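Local coordinates for protein ferredoxin-NADP reductase (Neisseria gonorrhoeae MIA_2011_03-10, PDB 5TR9) that binds FAD and probably transfers electrons between NADP(H) and ferredoxin, as other members of the ferredoxin-NADP reductase family do, at residues F35-P40 with I102-N107; G60-A65 with G87-L92; V69-A74 with I138-E143; L123-T128 with V151-S156. All blocks are in the same frame, centred on the assembly; numbering follows the deposited sequence. Where two conformers were deposited one is given.

Overall arrangement
Interactions 1 and 2 belong to the FAD-binding part of the chain, with centres about 14 Å apart. Both draw on the six-stranded antiparallel sheet that curls into the FAD-binding barrel, and Leu103 of one packs on Phe61 and Trp63 of the other. In the sequence, both segments of interaction 2 fall between those of interaction 1. Interaction 4, about 28 Å from interaction 2 between centres, joins two strands of the parallel sheet in the NAD-binding domain. Interaction 3 joins the two domains: it touches interaction 1 through Arg39 and Glu72, and interaction 4 through Leu139, which packs on Val151 and Leu153. The set thus runs from the FAD pyrophosphate to the core of the nucleotide-binding domain.

Interaction 1: residues F35-P40 with I102-N107; sequences FAISRP and ILLDKN
Ile37 and Ile102 meet methyl to methyl, CG2 of Ile37 lying 3.7 Å from CG2 of Ile102, and their side chains cross at about a right angle. The first torsions account for this meeting. In Ile37 (chi1 71°) the CG1 branch sits between the backbone N and the carbonyl carbon, while CG2 lies beside the N and is turned to Ile102. In Ile102 (chi1 -172°) it is CG2 that sits between N and the carbonyl carbon, with CG1 anti to N. The longer arm of each isoleucine then has a different neighbour. Ile37 CD1 approaches Leu104 CD1 at 4.4 Å, a loose contact, whereas Ile102 CD1 comes obliquely to the Phe35 ring, 4.3 Å from CE2. At the far end Leu104 turns its other methyl to a proline, CD2 standing 3.7 Å from Pro40 CD.

The strands carrying these residues, 35-38 and 102-105, have axes 8.8 Å apart, roughly the spacing of two strands with one, 17-27, between them. Their 74° angle shows how strongly the sheet curls, which turns the side chains of both strands together inside the barrel. Ile22 of strand 17-27 touches both isoleucines, and Leu53 and Leu77 bring further apolar surface from strands 50-57 and 76-82. Every contact across the pair is apolar, through branched methyls, a proline ring and an aromatic ring, so its cohesion comes from dispersion and the exclusion of water in the interior of the antiparallel FAD-binding barrel.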
# COMPACT_ATOMS: atom_id res chain seq x y z
N PHE A 35 -5.45 -10.63 7.11
CA PHE A 35 -6.69 -11.19 7.63
C PHE A 35 -7.85 -10.70 6.79
O PHE A 35 -7.75 -9.66 6.13
CB PHE A 35 -6.91 -10.86 9.13
CG PHE A 35 -7.03 -9.38 9.44
CD1 PHE A 35 -5.89 -8.60 9.66
CD2 PHE A 35 -8.28 -8.78 9.57
CE1 PHE A 35 -6.00 -7.25 9.98
CE2 PHE A 35 -8.40 -7.42 9.90
CZ PHE A 35 -7.25 -6.65 10.10
N ALA A 36 -8.92 -11.48 6.77
CA ALA A 36 -10.12 -11.15 6.02
C ALA A 36 -11.29 -11.00 6.97
O ALA A 36 -11.37 -11.71 7.99
CB ALA A 36 -10.44 -12.22 4.98
N ILE A 37 -12.20 -10.10 6.62
CA ILE A 37 -13.43 -9.90 7.38
C ILE A 37 -14.60 -9.94 6.40
O ILE A 37 -14.44 -9.76 5.19
CB ILE A 37 -13.43 -8.57 8.17
CG1 ILE A 37 -13.55 -7.37 7.22
CG2 ILE A 37 -12.15 -8.43 9.01
CD1 ILE A 37 -13.65 -6.04 7.95
N SER A 38 -15.79 -10.19 6.95
CA SER A 38 -16.99 -10.17 6.11
C SER A 38 -17.23 -8.75 5.59
O SER A 38 -16.88 -7.75 6.23
CB SER A 38 -18.21 -10.67 6.89
OG SER A 38 -18.40 -9.98 8.11
N ARG A 39 -17.80 -8.69 4.39
CA ARG A 39 -18.00 -7.44 3.66
C ARG A 39 -19.49 -7.23 3.45
O ARG A 39 -20.13 -8.04 2.75
CB ARG A 39 -17.28 -7.46 2.31
CG ARG A 39 -17.47 -6.17 1.55
CD ARG A 39 -16.80 -6.21 0.20
NE ARG A 39 -16.97 -4.93 -0.48
CZ ARG A 39 -16.37 -4.63 -1.63
NH1 ARG A 39 -15.60 -5.54 -2.20
NH2 ARG A 39 -16.56 -3.44 -2.19
N PRO A 40 -20.09 -6.20 4.02
CA PRO A 40 -21.51 -5.96 3.76
C PRO A 40 -21.73 -5.57 2.31
O PRO A 40 -20.85 -5.01 1.65
CB PRO A 40 -21.88 -4.82 4.72
CG PRO A 40 -20.63 -4.20 5.12
CD PRO A 40 -19.52 -5.21 4.96
N ILE A 102 -15.67 -7.72 14.62
CA ILE A 102 -14.86 -6.55 14.32
C ILE A 102 -15.79 -5.52 13.69
O ILE A 102 -16.76 -5.88 13.01
CB ILE A 102 -13.66 -6.89 13.41
CG1 ILE A 102 -12.70 -5.70 13.26
CG2 ILE A 102 -14.12 -7.38 12.02
CD1 ILE A 102 -11.33 -6.08 12.70
N LEU A 103 -15.53 -4.25 13.98
CA LEU A 103 -16.40 -3.16 13.54
C LEU A 103 -15.82 -2.52 12.29
O LEU A 103 -14.61 -2.29 12.21
CB LEU A 103 -16.55 -2.11 14.64
CG LEU A 103 -16.91 -2.64 16.03
CD1 LEU A 103 -17.11 -1.47 16.97
CD2 LEU A 103 -18.14 -3.51 15.96
N LEU A 104 -16.69 -2.23 11.31
CA LEU A 104 -16.28 -1.65 10.03
C LEU A 104 -17.01 -0.32 9.84
O LEU A 104 -18.23 -0.30 9.67
CB LEU A 104 -16.60 -2.61 8.88
CG LEU A 104 -16.34 -2.11 7.46
CD1 LEU A 104 -14.85 -1.85 7.23
CD2 LEU A 104 -16.88 -3.12 6.47
N ASP A 105 -16.26 0.78 9.87
CA ASP A 105 -16.85 2.08 9.56
C ASP A 105 -17.46 2.03 8.16
O ASP A 105 -16.90 1.42 7.25
CB ASP A 105 -15.77 3.17 9.64
CG ASP A 105 -16.33 4.57 9.53
OD1 ASP A 105 -16.87 4.93 8.47
OD2 ASP A 105 -16.26 5.31 10.53
N LYS A 106 -18.65 2.63 8.01
CA LYS A 106 -19.37 2.52 6.75
C LYS A 106 -18.68 3.25 5.60
O LYS A 106 -19.00 2.99 4.43
CB LYS A 106 -20.81 3.03 6.91
CG LYS A 106 -21.69 2.10 7.73
CD LYS A 106 -23.11 2.60 7.84
CE LYS A 106 -23.95 1.62 8.64
NZ LYS A 106 -25.33 2.14 8.90
N ASN A 107 -17.74 4.14 5.89
CA ASN A 107 -17.12 4.98 4.87
C ASN A 107 -15.66 4.59 4.66
O ASN A 107 -14.91 4.44 5.64
CB ASN A 107 -17.21 6.45 5.24
CG ASN A 107 -16.61 7.35 4.17
OD1 ASN A 107 -17.12 7.43 3.05
ND2 ASN A 107 -15.53 8.04 4.52

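Interaction 2: residues G60-A65 with G87-L92; sequences GFIWRA and GPMSAL. With FAD (flavin-adenine dinucleotide), chain C.
Ile62 reaches the helix with two of its methyls. CG2 lies 3.6 Å from Leu92 CD1 and also faces Met89 SD, while CD1, at the end of an extended arm, rests 3.8 Å from Pro88 CB. Across the strand Trp63 points away from the helix, yet its carbonyl serves the next residue: Arg64 NH1 donates to Trp63 O over 3.0 Å, from 41° above the carbonyl plane but within 2° of the guanidinium plane. Arg64 is bent at chi2 (-68°), and its CG passes Met89 CB as the two side chains run in opposite directions. The bend brings the guanidinium to the FAD pyrophosphate, where NE bonds to O2A at 2.9 Å and NH2 to O1A at 3.2 Å. With NH1 held by the strand's own backbone, three nitrogens fix the rotation of the group. Ala65 follows with its carbonyl O, which accepts from FAD O2' at 2.7 Å.

In the first turn after the N-cap Gly87, Met89 N donates to FAD O2P at 2.8 Å, and Ser90 grips O1P with both its N and its OG, the latter at 2.6 Å. The helix start thus holds the phosphate on P, and Arg64 the one on PA; the helix dipole probably adds to the arginine's charge. Arg64 to Ser67 read as the Arg-x-Tyr-Ser motif of ferredoxin-NADP reductases, and with the helix N-terminus form their usual FAD pyrophosphate site.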
# COMPACT_ATOMS: atom_id res chain seq x y z
N GLY A 60 -16.28 1.17 25.83
CA GLY A 60 -15.81 2.07 24.79
C GLY A 60 -15.38 1.39 23.50
O GLY A 60 -15.84 0.30 23.17
N PHE A 61 -14.49 2.05 22.77
CA PHE A 61 -14.09 1.61 21.44
C PHE A 61 -12.60 1.82 21.28
O PHE A 61 -11.98 2.62 21.98
CB PHE A 61 -14.80 2.40 20.33
CG PHE A 61 -16.29 2.23 20.30
CD1 PHE A 61 -17.10 3.00 21.11
CD2 PHE A 61 -16.88 1.31 19.44
CE1 PHE A 61 -18.48 2.85 21.08
CE2 PHE A 61 -18.26 1.16 19.41
CZ PHE A 61 -19.05 1.93 20.23
N ILE A 62 -12.03 1.10 20.32
CA ILE A 62 -10.74 1.44 19.75
C ILE A 62 -10.87 1.35 18.23
O ILE A 62 -11.49 0.42 17.71
CB ILE A 62 -9.60 0.54 20.27
CG1 ILE A 62 -8.26 1.00 19.69
CG2 ILE A 62 -9.87 -0.94 20.01
CD1 ILE A 62 -7.05 0.34 20.35
N TRP A 63 -10.33 2.34 17.54
CA TRP A 63 -10.42 2.44 16.08
C TRP A 63 -9.06 2.70 15.47
O TRP A 63 -8.29 3.52 16.00
CB TRP A 63 -11.35 3.57 15.66
CG TRP A 63 -12.77 3.37 16.00
CD1 TRP A 63 -13.43 3.85 17.09
CD2 TRP A 63 -13.74 2.65 15.23
NE1 TRP A 63 -14.75 3.47 17.06
CE2 TRP A 63 -14.97 2.73 15.92
CE3 TRP A 63 -13.68 1.95 14.02
CZ2 TRP A 63 -16.13 2.12 15.44
CZ3 TRP A 63 -14.84 1.34 13.55
CH2 TRP A 63 -16.05 1.44 14.26
N ARG A 64 -8.79 2.07 14.32
CA ARG A 64 -7.57 2.32 13.56
C ARG A 64 -7.85 2.19 12.06
O ARG A 64 -8.74 1.45 11.64
CB ARG A 64 -6.43 1.35 13.94
CG ARG A 64 -5.87 1.51 15.36
CD ARG A 64 -5.13 2.83 15.52
NE ARG A 64 -4.36 2.90 16.77
CZ ARG A 64 -4.87 3.28 17.94
NH1 ARG A 64 -6.16 3.59 18.06
NH2 ARG A 64 -4.08 3.34 19.02
N ALA A 65 -7.04 2.87 11.25
CA ALA A 65 -7.18 2.83 9.80
C ALA A 65 -6.28 1.76 9.17
O ALA A 65 -5.15 1.54 9.61
CB ALA A 65 -6.84 4.20 9.19
N GLY A 87 1.61 -1.89 21.11
CA GLY A 87 0.51 -1.22 20.46
C GLY A 87 -0.83 -1.82 20.85
O GLY A 87 -0.99 -3.04 20.90
N PRO A 88 -1.81 -0.97 21.18
CA PRO A 88 -3.09 -1.52 21.67
C PRO A 88 -3.88 -2.27 20.62
O PRO A 88 -4.42 -3.35 20.94
CB PRO A 88 -3.83 -0.28 22.19
CG PRO A 88 -3.23 0.87 21.43
CD PRO A 88 -1.77 0.50 21.28
N MET A 89 -3.99 -1.77 19.39
CA MET A 89 -4.71 -2.54 18.38
C MET A 89 -3.96 -3.82 18.04
O MET A 89 -4.58 -4.87 17.83
CB MET A 89 -4.96 -1.71 17.12
CG MET A 89 -6.01 -2.32 16.20
SD MET A 89 -7.66 -2.11 16.91
CE MET A 89 -8.67 -2.07 15.43
N SER A 90 -2.63 -3.74 18.01
CA SER A 90 -1.82 -4.92 17.70
C SER A 90 -2.06 -6.04 18.70
O SER A 90 -2.11 -7.21 18.32
CB SER A 90 -0.34 -4.53 17.66
OG SER A 90 -0.11 -3.61 16.61
N ALA A 91 -2.24 -5.70 19.99
CA ALA A 91 -2.52 -6.72 20.99
C ALA A 91 -3.85 -7.40 20.71
O ALA A 91 -3.99 -8.61 20.94
CB ALA A 91 -2.52 -6.10 22.38
N LEU A 92 -4.83 -6.64 20.24
CA LEU A 92 -6.11 -7.26 19.90
C LEU A 92 -5.99 -8.11 18.65
O LEU A 92 -6.56 -9.21 18.58
CB LEU A 92 -7.19 -6.19 19.72
CG LEU A 92 -7.43 -5.34 20.97
CD1 LEU A 92 -8.35 -4.18 20.63
CD2 LEU A 92 -7.98 -6.18 22.12
PA FAD C . -0.54 2.64 17.57
O1A FAD C . -0.84 3.19 18.93
O2A FAD C . -1.51 3.03 16.46
O5B FAD C . 0.87 3.07 17.06
C5B FAD C . 2.04 2.95 17.91
C4B FAD C . 3.23 3.31 17.06
O4B FAD C . 3.50 2.23 16.14
C3B FAD C . 3.05 4.53 16.17
O3B FAD C . 3.33 5.74 16.85
C2B FAD C . 4.07 4.28 15.05
O2B FAD C . 5.38 4.67 15.45
C1B FAD C . 4.05 2.75 14.94
N9A FAD C . 3.27 2.22 13.83
C8A FAD C . 1.90 2.18 13.71
N7A FAD C . 1.49 1.59 12.62
C5A FAD C . 2.66 1.20 11.99
C6A FAD C . 2.90 0.52 10.78
N6A FAD C . 1.93 0.11 9.96
N1A FAD C . 4.19 0.29 10.43
C2A FAD C . 5.16 0.71 11.26
N3A FAD C . 5.05 1.36 12.42
C4A FAD C . 3.76 1.57 12.73
N1 FAD C . -1.17 -0.13 9.69
C2 FAD C . -1.02 -1.35 9.10
O2 FAD C . -0.45 -2.28 9.69
N3 FAD C . -1.49 -1.54 7.81
C4 FAD C . -2.13 -0.59 7.03
O4 FAD C . -2.53 -0.87 5.90
C4X FAD C . -2.29 0.69 7.68
N5 FAD C . -2.87 1.66 7.00
C5X FAD C . -3.02 2.89 7.62
C6 FAD C . -3.64 3.93 6.92
C7 FAD C . -3.81 5.18 7.51
C7M FAD C . -4.49 6.27 6.73
C8 FAD C . -3.38 5.39 8.82
C8M FAD C . -3.57 6.74 9.48
C9 FAD C . -2.76 4.36 9.52
C9A FAD C . -2.58 3.11 8.94
N10 FAD C . -1.92 2.05 9.61
C10 FAD C . -1.79 0.82 9.02
C1' FAD C . -1.56 2.16 11.02
C2' FAD C . -2.69 1.55 11.88
O2' FAD C . -3.86 2.37 11.87
C3' FAD C . -2.24 1.33 13.33
O3' FAD C . -1.62 2.52 13.82
C4' FAD C . -1.39 0.07 13.53
O4' FAD C . -2.20 -1.07 13.28
C5' FAD C . -0.80 -0.03 14.92
O5' FAD C . -1.87 0.09 15.89
P FAD C . -1.56 -0.03 17.44
O1P FAD C . -0.99 -1.41 17.75
O2P FAD C . -2.79 0.40 18.17
O3P FAD C . -0.40 1.06 17.64

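Interaction 3: residues V69-A74 with I138-E143; sequences VSAEYA and ILEQPE
A type I beta turn from Ala71 to Ala74, closed by Ala74 N to Ala71 O, approaches the chain following helix 133-139, with the CA atoms of Ala71 and Glu140 5.5 Å apart. From this turn Tyr73 reaches over: its OH donates to Glu140 O at 2.7 Å, in the carbonyl plane and on a lone pair, and the same oxygen lies at the ring edge. With chi1 46°, the ring sits between its own backbone N and carbonyl carbon, which folds it back so that Ala71 CB lies 3.3 Å above one face, offset toward the rim. Its CE2 also comes to 4.1 Å from Pro142 CD.

The loop 69-74 belongs to the FAD-binding domain and 138-143 to the NAD-binding one, so the contact is part of the interface of the two domains of a ferredoxin-NADP reductase. In the modelled conformer Glu140, bent at chi2, turns its carboxylate to the loop backbone there, and OE2 makes a salt bridge to Arg168. The CB atoms of Ala71 and Glu140 pack at 3.8 Å.

Gln141 is bent at chi2 (-73°), which directs its amide to the turn. A water bridges the two segments, accepting from Glu72 N at 2.8 Å and donating to Gln141 OE1 at 2.7 Å. In its modelled conformer the extended Glu72 side chain passes this amide at 3.6 Å, OE2 to Gln141 NE2, near but not hydrogen-bonded, and its OE1 is a ligand of a magnesium ion.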
# COMPACT_ATOMS: atom_id res chain seq x y z
N VAL A 69 -6.47 -4.30 1.12
CA VAL A 69 -5.54 -4.98 0.22
C VAL A 69 -6.28 -5.84 -0.80
O VAL A 69 -5.71 -6.13 -1.87
CB VAL A 69 -4.49 -5.82 0.97
CG1 VAL A 69 -3.87 -5.02 2.11
CG2 VAL A 69 -5.07 -7.10 1.49
N SER A 70 -7.53 -6.21 -0.54
CA SER A 70 -8.28 -7.03 -1.47
C SER A 70 -8.85 -6.20 -2.62
O SER A 70 -8.88 -4.96 -2.59
CB SER A 70 -9.42 -7.74 -0.72
OG SER A 70 -10.05 -6.82 0.17
N ALA A 71 -9.35 -6.91 -3.62
CA ALA A 71 -9.88 -6.27 -4.81
C ALA A 71 -11.24 -5.63 -4.54
O ALA A 71 -12.04 -6.12 -3.73
CB ALA A 71 -10.04 -7.30 -5.93
N GLU A 72 -11.51 -4.54 -5.27
CA GLU A 72 -12.80 -3.87 -5.17
C GLU A 72 -13.96 -4.83 -5.41
O GLU A 72 -15.04 -4.66 -4.82
CB GLU A 72 -12.82 -2.70 -6.16
CG GLU A 72 -13.89 -1.65 -5.94
CD GLU A 72 -13.77 -0.49 -6.93
OE1 GLU A 72 -14.77 -0.13 -7.58
OE2 GLU A 72 -12.65 0.07 -7.07
N TYR A 73 -13.77 -5.83 -6.27
CA TYR A 73 -14.81 -6.77 -6.67
C TYR A 73 -14.82 -8.03 -5.81
O TYR A 73 -15.67 -8.90 -6.05
CB TYR A 73 -14.62 -7.14 -8.14
CG TYR A 73 -13.20 -7.46 -8.51
CD1 TYR A 73 -12.66 -8.72 -8.27
CD2 TYR A 73 -12.37 -6.49 -9.09
CE1 TYR A 73 -11.35 -9.03 -8.61
CE2 TYR A 73 -11.06 -6.78 -9.43
CZ TYR A 73 -10.56 -8.05 -9.19
OH TYR A 73 -9.25 -8.34 -9.51
N ALA A 74 -13.93 -8.15 -4.83
CA ALA A 74 -13.91 -9.37 -4.03
C ALA A 74 -15.11 -9.41 -3.08
O ALA A 74 -15.77 -8.41 -2.81
CB ALA A 74 -12.61 -9.49 -3.24
N ILE A 138 -4.86 -1.65 -5.85
CA ILE A 138 -4.75 -1.00 -7.16
C ILE A 138 -4.30 -2.00 -8.22
O ILE A 138 -4.85 -2.03 -9.33
CB ILE A 138 -3.82 0.22 -7.06
CG1 ILE A 138 -4.55 1.33 -6.30
CG2 ILE A 138 -3.40 0.71 -8.47
CD1 ILE A 138 -3.65 2.44 -5.74
N LEU A 139 -3.32 -2.85 -7.90
CA LEU A 139 -2.86 -3.85 -8.87
C LEU A 139 -3.92 -4.88 -9.21
O LEU A 139 -3.80 -5.56 -10.24
CB LEU A 139 -1.62 -4.57 -8.34
CG LEU A 139 -0.39 -3.67 -8.29
CD1 LEU A 139 0.75 -4.40 -7.62
CD2 LEU A 139 -0.00 -3.26 -9.71
N GLU A 140 -4.94 -5.04 -8.38
CA GLU A 140 -6.02 -5.96 -8.69
C GLU A 140 -7.07 -5.34 -9.61
O GLU A 140 -7.98 -6.04 -10.05
CB GLU A 140 -6.62 -6.48 -7.37
CG GLU A 140 -5.63 -7.44 -6.64
CD GLU A 140 -5.56 -7.30 -5.11
OE1 GLU A 140 -6.43 -6.64 -4.50
OE2 GLU A 140 -4.63 -7.87 -4.50
N GLN A 141 -6.95 -4.04 -9.93
CA GLN A 141 -7.85 -3.40 -10.88
C GLN A 141 -7.42 -3.73 -12.30
O GLN A 141 -6.33 -3.31 -12.70
CB GLN A 141 -7.84 -1.89 -10.69
CG GLN A 141 -8.44 -1.42 -9.40
CD GLN A 141 -9.94 -1.55 -9.41
OE1 GLN A 141 -10.49 -2.55 -8.95
NE2 GLN A 141 -10.61 -0.54 -9.95
N PRO A 142 -8.23 -4.44 -13.08
CA PRO A 142 -7.77 -4.82 -14.43
C PRO A 142 -7.43 -3.63 -15.30
O PRO A 142 -6.55 -3.73 -16.16
CB PRO A 142 -8.96 -5.61 -15.00
CG PRO A 142 -9.68 -6.11 -13.80
CD PRO A 142 -9.54 -5.04 -12.76
N GLU A 143 -8.10 -2.49 -15.10
CA GLU A 143 -7.87 -1.36 -16.00
C GLU A 143 -6.57 -0.62 -15.72
O GLU A 143 -6.16 0.19 -16.55
CB GLU A 143 -9.04 -0.38 -15.94
CG GLU A 143 -9.10 0.51 -14.72
CD GLU A 143 -9.79 -0.14 -13.53
OE1 GLU A 143 -10.11 0.60 -12.56
OE2 GLU A 143 -10.03 -1.36 -13.53
O HOH W 1 -9.31 -3.67 -6.84

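Interaction 4: residues L123-T128 with V151-S156; sequences LVMLCT and VNLIHS
Met125 and Cys127 bury the most surface here, and with Leu153 and Val151 they line one face of a parallel strand pair, whose axes lie 4.7 Å apart at 14°. Met125 bends at chi3 (-67°), which carries CE to 3.7 Å from Val151 CG1, while its CB rests against Leu153 CD1. Further on, Cys127 SG touches the same Leu153 methyl and lies 3.6 Å from His155 CD2, oblique to the imidazole ring; His155 NE2 bonds to Gly129 O. Leu139 and Phe135 of helix 133-139 cover this face.

On the other face Ile154 is prominent. Its CD1 meets Val124 CG1 at 3.8 Å, and its CB and CG1 lie beside Leu126 CD2, the two side chains pointing the same way.

Ile154 also sits in the backbone ladder: its N donates to Met125 O at 2.8 Å and its O accepts from Cys127 N. At the ladder's start Leu123 O takes two bonds from Asn152, from N and, 51° above the carbonyl plane, from ND2, which also bonds to Thr150 OG1; Asn152 OD1 accepts from Arg186. Strand 122-128, the helical connection 133-147 and strand 150-157 make a beta-alpha-beta crossover, in such folds right-handed, of the Rossmann-like NAD-binding domain.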
# COMPACT_ATOMS: atom_id res chain seq x y z
N LEU A 123 3.31 4.52 -14.41
CA LEU A 123 2.89 4.64 -13.02
C LEU A 123 3.94 3.98 -12.12
O LEU A 123 4.25 2.80 -12.29
CB LEU A 123 1.53 3.98 -12.81
CG LEU A 123 0.94 4.06 -11.41
CD1 LEU A 123 0.62 5.54 -11.10
CD2 LEU A 123 -0.30 3.17 -11.32
N VAL A 124 4.46 4.73 -11.15
CA VAL A 124 5.52 4.23 -10.26
C VAL A 124 5.04 4.36 -8.82
O VAL A 124 4.88 5.48 -8.31
CB VAL A 124 6.85 4.97 -10.48
CG1 VAL A 124 7.93 4.44 -9.49
CG2 VAL A 124 7.33 4.81 -11.94
N MET A 125 4.83 3.23 -8.16
CA MET A 125 4.34 3.18 -6.79
C MET A 125 5.52 2.89 -5.86
O MET A 125 6.19 1.87 -6.01
CB MET A 125 3.24 2.12 -6.66
CG MET A 125 2.00 2.47 -7.49
SD MET A 125 0.80 1.13 -7.62
CE MET A 125 1.75 -0.01 -8.58
N LEU A 126 5.77 3.80 -4.91
CA LEU A 126 6.90 3.71 -3.99
C LEU A 126 6.35 3.48 -2.59
O LEU A 126 5.54 4.28 -2.11
CB LEU A 126 7.73 5.00 -4.03
CG LEU A 126 8.24 5.47 -5.40
CD1 LEU A 126 8.88 6.84 -5.26
CD2 LEU A 126 9.26 4.46 -5.95
N CYS A 127 6.78 2.41 -1.92
CA CYS A 127 6.19 2.18 -0.61
C CYS A 127 7.19 1.55 0.34
O CYS A 127 8.20 0.97 -0.09
CB CYS A 127 4.93 1.31 -0.70
SG CYS A 127 5.20 -0.32 -1.45
N THR A 128 6.88 1.66 1.63
CA THR A 128 7.63 0.97 2.69
C THR A 128 6.67 0.17 3.54
O THR A 128 5.54 0.58 3.79
CB THR A 128 8.39 1.93 3.62
OG1 THR A 128 7.47 2.67 4.44
CG2 THR A 128 9.25 2.89 2.81
N VAL A 151 3.40 -0.30 -15.19
CA VAL A 151 2.99 -0.24 -13.80
C VAL A 151 4.14 -0.81 -12.99
O VAL A 151 4.59 -1.93 -13.26
CB VAL A 151 1.68 -1.00 -13.55
CG1 VAL A 151 1.33 -0.97 -12.08
CG2 VAL A 151 0.55 -0.39 -14.37
N ASN A 152 4.65 -0.04 -12.04
CA ASN A 152 5.92 -0.34 -11.38
C ASN A 152 5.72 -0.20 -9.88
O ASN A 152 5.18 0.80 -9.42
CB ASN A 152 7.02 0.61 -11.85
CG ASN A 152 7.13 0.67 -13.37
OD1 ASN A 152 7.81 -0.15 -13.98
ND2 ASN A 152 6.43 1.63 -13.99
N LEU A 153 6.17 -1.19 -9.12
CA LEU A 153 5.99 -1.19 -7.68
C LEU A 153 7.34 -1.43 -7.02
O LEU A 153 8.00 -2.44 -7.31
CB LEU A 153 4.97 -2.25 -7.26
CG LEU A 153 4.71 -2.38 -5.76
CD1 LEU A 153 4.23 -1.08 -5.15
CD2 LEU A 153 3.69 -3.52 -5.51
N ILE A 154 7.76 -0.50 -6.17
CA ILE A 154 9.01 -0.59 -5.43
C ILE A 154 8.63 -0.73 -3.96
O ILE A 154 8.02 0.19 -3.38
CB ILE A 154 9.90 0.65 -5.65
CG1 ILE A 154 10.37 0.80 -7.10
CG2 ILE A 154 11.15 0.56 -4.76
CD1 ILE A 154 9.32 1.20 -8.11
N HIS A 155 8.96 -1.88 -3.34
CA HIS A 155 8.61 -2.13 -1.94
C HIS A 155 9.88 -2.19 -1.10
O HIS A 155 10.68 -3.13 -1.22
CB HIS A 155 7.82 -3.43 -1.78
CG HIS A 155 7.27 -3.64 -0.39
ND1 HIS A 155 7.02 -4.89 0.13
CD2 HIS A 155 6.93 -2.75 0.57
CE1 HIS A 155 6.53 -4.76 1.35
NE2 HIS A 155 6.47 -3.47 1.65
N SER A 156 10.05 -1.20 -0.23
CA SER A 156 11.18 -1.11 0.70
C SER A 156 10.79 -1.67 2.06
O SER A 156 9.77 -1.29 2.63
CB SER A 156 11.63 0.35 0.84
OG SER A 156 12.55 0.53 1.91